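Local structure of putative vitamin-B12 independent methionine synthase family protein (Listeria monocytogenes, 1YPX) at residues A5-D10 with G57-T62; A9-S14 with E51-V56. The protein probably transfers a methyl group from 5-methyltetrahydropteroyltriglutamate to homocysteine to make methionine, as zinc-dependent, cobalamin-independent methionine synthases do. All coordinates share one frame; numbering follows the deposited sequence.

Starting from the N terminus, the chain passes through residues 5-14, makes helices 19-30 and 35-56, and returns through 57-62 to the same place. Contact 2 (9-14 with 51-56) closes the inner, largely helical loop. Contact 1 (5-10 with 57-62) closes the outer one, so contact 2 nests inside contact 1, and Ala-9 and Asp-10 belong to both. Contact 1 ties the N-terminal loop to strand 60-61, an outermost strand of the parallel sheet; contact 2 ties the next few residues to the end of the helix before that strand. Gly-13 O and Thr-62 OG1, probably hydrogen-bonded, connect the two across a distance of 2.6 Å.

Contact 1: A5-D10 with G57-T62; sequences APFYAD and GLKSIT
Asp-10 and Ser-60 bring the two backbones nearest, 6.5 Å between their CA atoms, where the irregular N-terminal segment 5-10 runs beside strand 60-61. The place is the seam of a TIM-barrel-like fold: the backbones of Tyr-8 and Asp-10 bond to Leu-330 of strand 328-332, while those of Lys-59 and Ile-61 bond to the strand 132-138. Segment 5-10 thus lies between the first and last strands of the parallel sheet. Gly-57, with its positive phi, ends helix 35-56 in a Schellman motif and lets the chain turn into the strand. The ring of Phe-7 carries the apolar part of the contact. Lys-59 lays its aliphatic chain across one face, CB standing 3.8 Å above the ring plane of Phe-7. Lys-59 CG is anti to its backbone N (chi1 -170°), which carries Lys-59 CD over the Phe-7 ring in a CH-pi contact, 3.7 Å from the ring centroid and 30° off the normal. The opposite face of Phe-7 receives the carbonyl oxygen Ala-5 O, 3.6 Å above the plane, so the ring is sandwiched. At its edge, in plane, Phe-7 CE1 meets Ser-60 CB at 3.3 Å. The carboxylate of Asp-10 joins both segments: OD2 accepts the backbone N-H of Phe-7, bridging the turn of segment 5-10, and also bonds to Tyr-183 OH on strand 183-188. Its other oxygen reaches the strand, Ser-60 OG donating to Asp-10 OD1 over 2.8 Å from above the carboxylate plane, 47° out of it.

Contact 2: A9-S14 with E51-V56; sequences ADHVGS and EKQKEV
His-11 and Gln-53 are the pair that joins this loop to the last turns of helix 35-56, their CA atoms 10.0 Å apart. Along the loop, Asp-10 comes first and fixes the backbone: its OD1 accepts the N-H of His-11 at 2.8 Å through the anti lone pair. His-11 follows, with its CB directed at the helix and CG between the backbone N and the carbonyl carbon (chi1 64°). That torsion puts the far edge of the imidazole against the amide oxygen, Gln-53 OE1 lying near the ring plane, 3.0 Å from His-11 NE2. The Gln-53 chain is extended beyond CG, and its amide plane stands 83° from the ring, so the two flat groups meet almost at right angles. Each also has a backbone partner in segment 57-62: His-11 NE2 bonds to Ser-60 O, and Gln-53 NE2 to Thr-62 O. Further on, Ser-14 OG makes a weak hydrogen bond to Phe-336 O. The buried polar ends of His-11 and Gln-53 therefore converge on the backbone at strand 60-61 and the residue after it, joining the N-terminal loop to helix 35-56 through the edge of the parallel sheet, as expected of a TIM-barrel-like fold with its helices packed outside the strands.

Contact 1: A5-D10 with G57-T62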
ATOM      1  N   ALA A   5      -6.760  12.877   2.719  1.00 74.05           N
ATOM      2  CA  ALA A   5      -6.159  11.556   2.902  1.00 69.58           C
ATOM      3  C   ALA A   5      -6.648  10.668   1.754  1.00 66.41           C
ATOM      4  O   ALA A   5      -6.696  11.129   0.609  1.00 66.28           O
ATOM      5  CB  ALA A   5      -6.572  11.013   4.257  1.00 69.42           C
ATOM      6  N   PRO A   6      -6.995   9.390   2.016  1.00 63.17           N
ATOM      7  CA  PRO A   6      -7.455   8.655   0.835  1.00 61.19           C
ATOM      8  C   PRO A   6      -8.751   9.296   0.338  1.00 58.13           C
ATOM      9  O   PRO A   6      -9.596   9.669   1.145  1.00 57.50           O
ATOM     10  CB  PRO A   6      -7.657   7.240   1.372  1.00 59.65           C
ATOM     11  CG  PRO A   6      -8.018   7.479   2.789  1.00 59.76           C
ATOM     12  CD  PRO A   6      -7.016   8.511   3.198  1.00 61.21           C
ATOM     13  N   PHE A   7      -8.892   9.440  -0.978  1.00 56.90           N
ATOM     14  CA  PHE A   7     -10.082  10.062  -1.566  1.00 55.08           C
ATOM     15  C   PHE A   7     -11.222   9.080  -1.760  1.00 53.57           C
ATOM     16  O   PHE A   7     -11.005   7.869  -1.841  1.00 52.05           O
ATOM     17  CB  PHE A   7      -9.740  10.690  -2.923  1.00 54.50           C
ATOM     18  CG  PHE A   7      -8.390  11.322  -2.963  1.00 54.54           C
ATOM     19  CD1 PHE A   7      -7.288  10.599  -3.406  1.00 55.01           C
ATOM     20  CD2 PHE A   7      -8.199  12.612  -2.476  1.00 55.10           C
ATOM     21  CE1 PHE A   7      -6.018  11.147  -3.357  1.00 56.02           C
ATOM     22  CE2 PHE A   7      -6.929  13.176  -2.419  1.00 54.32           C
ATOM     23  CZ  PHE A   7      -5.836  12.445  -2.856  1.00 55.46           C
ATOM     24  N   TYR A   8     -12.439   9.611  -1.857  1.00 53.16           N
ATOM     25  CA  TYR A   8     -13.620   8.777  -2.054  1.00 50.01           C
ATOM     26  C   TYR A   8     -13.385   7.754  -3.154  1.00 48.18           C
ATOM     27  O   TYR A   8     -13.849   6.623  -3.051  1.00 49.10           O
ATOM     28  CB  TYR A   8     -14.826   9.647  -2.389  1.00 50.15           C
ATOM     29  CG  TYR A   8     -15.146  10.662  -1.320  1.00 49.84           C
ATOM     30  CD1 TYR A   8     -15.437  10.270  -0.020  1.00 50.56           C
ATOM     31  CD2 TYR A   8     -15.169  12.016  -1.614  1.00 50.78           C
ATOM     32  CE1 TYR A   8     -15.746  11.210   0.959  1.00 52.13           C
ATOM     33  CE2 TYR A   8     -15.473  12.961  -0.647  1.00 50.80           C
ATOM     34  CZ  TYR A   8     -15.761  12.553   0.631  1.00 50.75           C
ATOM     35  OH  TYR A   8     -16.078  13.495   1.573  1.00 52.75           O
ATOM     36  N   ALA A   9     -12.690   8.161  -4.213  1.00 46.46           N
ATOM     37  CA  ALA A   9     -12.347   7.255  -5.308  1.00 46.92           C
ATOM     38  C   ALA A   9     -10.828   7.188  -5.268  1.00 47.23           C
ATOM     39  O   ALA A   9     -10.138   8.098  -5.733  1.00 51.31           O
ATOM     40  CB  ALA A   9     -12.815   7.799  -6.642  1.00 45.44           C
ATOM     41  N   ASP A  10     -10.313   6.116  -4.683  1.00 44.95           N
ATOM     42  CA  ASP A  10      -8.879   5.939  -4.538  1.00 41.43           C
ATOM     43  C   ASP A  10      -8.546   4.528  -5.023  1.00 41.54           C
ATOM     44  O   ASP A  10      -9.442   3.788  -5.432  1.00 39.15           O
ATOM     45  CB  ASP A  10      -8.518   6.106  -3.064  1.00 39.83           C
ATOM     46  CG  ASP A  10      -7.147   6.709  -2.856  1.00 40.49           C
ATOM     47  OD1 ASP A  10      -6.207   6.308  -3.584  1.00 42.04           O
ATOM     48  OD2 ASP A  10      -7.011   7.571  -1.958  1.00 35.13           O
ATOM     49  N   GLY A  57     -10.007   9.954 -13.866  1.00 39.02           N
ATOM     50  CA  GLY A  57     -10.611  10.778 -12.836  1.00 37.37           C
ATOM     51  C   GLY A  57      -9.917  10.679 -11.505  1.00 39.29           C
ATOM     52  O   GLY A  57     -10.178  11.467 -10.591  1.00 39.97           O
ATOM     53  N   LEU A  58      -9.032   9.700 -11.393  1.00 40.69           N
ATOM     54  CA  LEU A  58      -8.287   9.474 -10.163  1.00 42.98           C
ATOM     55  C   LEU A  58      -7.566  10.736  -9.693  1.00 45.11           C
ATOM     56  O   LEU A  58      -7.123  11.553 -10.498  1.00 44.62           O
ATOM     57  CB  LEU A  58      -7.298   8.331 -10.384  1.00 42.14           C
ATOM     58  CG  LEU A  58      -7.780   6.906 -10.065  1.00 44.61           C
ATOM     59  CD1 LEU A  58      -9.300   6.750 -10.193  1.00 43.18           C
ATOM     60  CD2 LEU A  58      -7.053   5.952 -10.994  1.00 41.98           C
ATOM     61  N   LYS A  59      -7.490  10.912  -8.382  1.00 49.37           N
ATOM     62  CA  LYS A  59      -6.812  12.077  -7.834  1.00 53.33           C
ATOM     63  C   LYS A  59      -5.426  11.631  -7.368  1.00 53.70           C
ATOM     64  O   LYS A  59      -4.435  12.352  -7.534  1.00 55.67           O
ATOM     65  CB  LYS A  59      -7.607  12.681  -6.668  1.00 55.38           C
ATOM     66  CG  LYS A  59      -7.072  14.034  -6.204  1.00 59.54           C
ATOM     67  CD  LYS A  59      -7.952  14.671  -5.138  1.00 61.88           C
ATOM     68  CE  LYS A  59      -7.585  16.147  -4.904  1.00 63.09           C
ATOM     69  NZ  LYS A  59      -7.990  17.043  -6.041  1.00 58.94           N
ATOM     70  N   SER A  60      -5.359  10.432  -6.798  1.00 50.78           N
ATOM     71  CA  SER A  60      -4.087   9.895  -6.348  1.00 48.89           C
ATOM     72  C   SER A  60      -3.501   9.133  -7.532  1.00 46.04           C
ATOM     73  O   SER A  60      -4.206   8.364  -8.191  1.00 43.22           O
ATOM     74  CB  SER A  60      -4.278   8.957  -5.152  1.00 51.39           C
ATOM     75  OG  SER A  60      -4.803   7.712  -5.568  1.00 56.38           O
ATOM     76  N   ILE A  61      -2.216   9.367  -7.805  1.00 42.17           N
ATOM     77  CA  ILE A  61      -1.518   8.729  -8.921  1.00 41.22           C
ATOM     78  C   ILE A  61      -0.253   7.989  -8.444  1.00 40.94           C
ATOM     79  O   ILE A  61       0.496   8.493  -7.599  1.00 38.98           O
ATOM     80  CB  ILE A  61      -1.147   9.804 -10.034  1.00 40.61           C
ATOM     81  CG1 ILE A  61      -2.382  10.202 -10.866  1.00 42.04           C
ATOM     82  CG2 ILE A  61      -0.155   9.235 -11.014  1.00 36.79           C
ATOM     83  CD1 ILE A  61      -3.463  11.033 -10.147  1.00 37.83           C
ATOM     84  N   THR A  62      -0.030   6.787  -8.978  1.00 41.37           N
ATOM     85  CA  THR A  62       1.138   5.970  -8.614  1.00 42.23           C
ATOM     86  C   THR A  62       2.018   5.691  -9.827  1.00 43.02           C
ATOM     87  O   THR A  62       1.775   6.207 -10.911  1.00 44.51           O
ATOM     88  CB  THR A  62       0.721   4.588  -8.027  1.00 41.02           C
ATOM     89  OG1 THR A  62       0.036   3.824  -9.029  1.00 33.33           O
ATOM     90  CG2 THR A  62      -0.189   4.763  -6.813  1.00 41.54           C
TER

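Contact 2: A9-S14 with E51-V56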
ATOM      1  N   ALA A   9     -12.690   8.161  -4.213  1.00 46.46           N
ATOM      2  CA  ALA A   9     -12.347   7.255  -5.308  1.00 46.92           C
ATOM      3  C   ALA A   9     -10.828   7.188  -5.268  1.00 47.23           C
ATOM      4  O   ALA A   9     -10.138   8.098  -5.733  1.00 51.31           O
ATOM      5  CB  ALA A   9     -12.815   7.799  -6.642  1.00 45.44           C
ATOM      6  N   ASP A  10     -10.313   6.116  -4.683  1.00 44.95           N
ATOM      7  CA  ASP A  10      -8.879   5.939  -4.538  1.00 41.43           C
ATOM      8  C   ASP A  10      -8.546   4.528  -5.023  1.00 41.54           C
ATOM      9  O   ASP A  10      -9.442   3.788  -5.432  1.00 39.15           O
ATOM     10  CB  ASP A  10      -8.518   6.106  -3.064  1.00 39.83           C
ATOM     11  CG  ASP A  10      -7.147   6.709  -2.856  1.00 40.49           C
ATOM     12  OD1 ASP A  10      -6.207   6.308  -3.584  1.00 42.04           O
ATOM     13  OD2 ASP A  10      -7.011   7.571  -1.958  1.00 35.13           O
ATOM     14  N   HIS A  11      -7.268   4.155  -4.995  1.00 41.04           N
ATOM     15  CA  HIS A  11      -6.868   2.818  -5.424  1.00 40.78           C
ATOM     16  C   HIS A  11      -5.597   2.367  -4.724  1.00 41.45           C
ATOM     17  O   HIS A  11      -4.765   3.193  -4.350  1.00 44.17           O
ATOM     18  CB  HIS A  11      -6.705   2.769  -6.948  1.00 39.08           C
ATOM     19  CG  HIS A  11      -5.608   3.636  -7.485  1.00 37.62           C
ATOM     20  ND1 HIS A  11      -4.423   3.121  -7.968  1.00 34.91           N
ATOM     21  CD2 HIS A  11      -5.537   4.976  -7.666  1.00 37.64           C
ATOM     22  CE1 HIS A  11      -3.673   4.107  -8.427  1.00 37.58           C
ATOM     23  NE2 HIS A  11      -4.327   5.245  -8.255  1.00 36.54           N
ATOM     24  N   VAL A  12      -5.456   1.054  -4.538  1.00 41.32           N
ATOM     25  CA  VAL A  12      -4.300   0.484  -3.847  1.00 37.84           C
ATOM     26  C   VAL A  12      -2.967   0.990  -4.388  1.00 36.97           C
ATOM     27  O   VAL A  12      -2.092   1.380  -3.611  1.00 34.31           O
ATOM     28  CB  VAL A  12      -4.342  -1.068  -3.891  1.00 38.64           C
ATOM     29  CG1 VAL A  12      -3.045  -1.662  -3.324  1.00 37.98           C
ATOM     30  CG2 VAL A  12      -5.524  -1.562  -3.077  1.00 37.85           C
ATOM     31  N   GLY A  13      -2.810   0.978  -5.713  1.00 36.21           N
ATOM     32  CA  GLY A  13      -1.569   1.455  -6.294  1.00 35.25           C
ATOM     33  C   GLY A  13      -0.966   0.716  -7.478  1.00 35.71           C
ATOM     34  O   GLY A  13      -0.617   1.352  -8.475  1.00 37.96           O
ATOM     35  N   SER A  14      -0.816  -0.601  -7.409  1.00 34.59           N
ATOM     36  CA  SER A  14      -0.206  -1.293  -8.549  1.00 37.66           C
ATOM     37  C   SER A  14      -1.095  -1.268  -9.784  1.00 38.04           C
ATOM     38  O   SER A  14      -2.307  -1.410  -9.685  1.00 37.54           O
ATOM     39  CB  SER A  14       0.112  -2.749  -8.208  1.00 40.37           C
ATOM     40  OG  SER A  14      -1.063  -3.537  -8.253  1.00 41.82           O
ATOM     41  N   GLU A  51      -0.732   9.660 -16.879  1.00 56.62           N
ATOM     42  CA  GLU A  51      -1.814  10.392 -17.528  1.00 58.92           C
ATOM     43  C   GLU A  51      -3.128   9.616 -17.490  1.00 59.17           C
ATOM     44  O   GLU A  51      -4.185  10.193 -17.218  1.00 57.99           O
ATOM     45  CB  GLU A  51      -1.468  10.744 -18.982  1.00 61.78           C
ATOM     46  CG  GLU A  51      -1.139  12.247 -19.213  1.00 66.57           C
ATOM     47  CD  GLU A  51      -2.250  13.204 -18.746  1.00 68.94           C
ATOM     48  OE1 GLU A  51      -2.497  13.287 -17.522  1.00 71.05           O
ATOM     49  OE2 GLU A  51      -2.873  13.882 -19.598  1.00 70.00           O
ATOM     50  N   LYS A  52      -3.057   8.311 -17.743  1.00 58.79           N
ATOM     51  CA  LYS A  52      -4.250   7.471 -17.744  1.00 58.17           C
ATOM     52  C   LYS A  52      -5.015   7.490 -16.416  1.00 57.72           C
ATOM     53  O   LYS A  52      -6.253   7.472 -16.405  1.00 58.35           O
ATOM     54  CB  LYS A  52      -3.882   6.038 -18.142  1.00 58.82           C
ATOM     55  CG  LYS A  52      -3.376   5.940 -19.581  1.00 63.68           C
ATOM     56  CD  LYS A  52      -4.423   6.454 -20.599  1.00 64.91           C
ATOM     57  CE  LYS A  52      -3.774   6.905 -21.930  1.00 66.33           C
ATOM     58  NZ  LYS A  52      -4.711   7.398 -23.011  1.00 64.91           N
ATOM     59  N   GLN A  53      -4.288   7.541 -15.301  1.00 55.19           N
ATOM     60  CA  GLN A  53      -4.930   7.581 -13.991  1.00 52.79           C
ATOM     61  C   GLN A  53      -5.648   8.926 -13.876  1.00 52.64           C
ATOM     62  O   GLN A  53      -6.671   9.066 -13.194  1.00 52.19           O
ATOM     63  CB  GLN A  53      -3.890   7.440 -12.864  1.00 51.54           C
ATOM     64  CG  GLN A  53      -3.120   6.120 -12.823  1.00 48.57           C
ATOM     65  CD  GLN A  53      -2.125   6.033 -11.651  1.00 48.39           C
ATOM     66  OE1 GLN A  53      -2.495   6.145 -10.473  1.00 45.21           O
ATOM     67  NE2 GLN A  53      -0.857   5.823 -11.979  1.00 46.10           N
ATOM     68  N   LYS A  54      -5.117   9.922 -14.569  1.00 53.78           N
ATOM     69  CA  LYS A  54      -5.723  11.243 -14.527  1.00 53.34           C
ATOM     70  C   LYS A  54      -6.921  11.321 -15.479  1.00 51.87           C
ATOM     71  O   LYS A  54      -7.945  11.920 -15.137  1.00 52.04           O
ATOM     72  CB  LYS A  54      -4.647  12.289 -14.823  1.00 51.96           C
ATOM     73  CG  LYS A  54      -3.627  12.334 -13.686  1.00 50.93           C
ATOM     74  CD  LYS A  54      -2.221  12.663 -14.145  1.00 50.28           C
ATOM     75  CE  LYS A  54      -2.072  14.109 -14.511  1.00 49.03           C
ATOM     76  NZ  LYS A  54      -0.665  14.386 -14.875  1.00 48.02           N
ATOM     77  N   GLU A  55      -6.811  10.680 -16.640  1.00 49.26           N
ATOM     78  CA  GLU A  55      -7.908  10.665 -17.602  1.00 51.08           C
ATOM     79  C   GLU A  55      -9.105   9.831 -17.113  1.00 50.00           C
ATOM     80  O   GLU A  55     -10.204   9.925 -17.684  1.00 49.49           O
ATOM     81  CB  GLU A  55      -7.452  10.127 -18.967  1.00 52.89           C
ATOM     82  CG  GLU A  55      -6.512  11.041 -19.750  1.00 55.82           C
ATOM     83  CD  GLU A  55      -5.901  10.352 -20.967  1.00 59.63           C
ATOM     84  OE1 GLU A  55      -4.832  10.809 -21.435  1.00 58.90           O
ATOM     85  OE2 GLU A  55      -6.492   9.359 -21.458  1.00 60.12           O
ATOM     86  N   VAL A  56      -8.911   9.000 -16.084  1.00 46.46           N
ATOM     87  CA  VAL A  56     -10.030   8.214 -15.571  1.00 41.63           C
ATOM     88  C   VAL A  56     -10.720   9.003 -14.470  1.00 40.73           C
ATOM     89  O   VAL A  56     -11.882   8.762 -14.178  1.00 44.18           O
ATOM     90  CB  VAL A  56      -9.605   6.803 -15.027  1.00 42.16           C
ATOM     91  CG1 VAL A  56      -9.098   5.938 -16.169  1.00 37.46           C
ATOM     92  CG2 VAL A  56      -8.559   6.928 -13.919  1.00 39.54           C
TER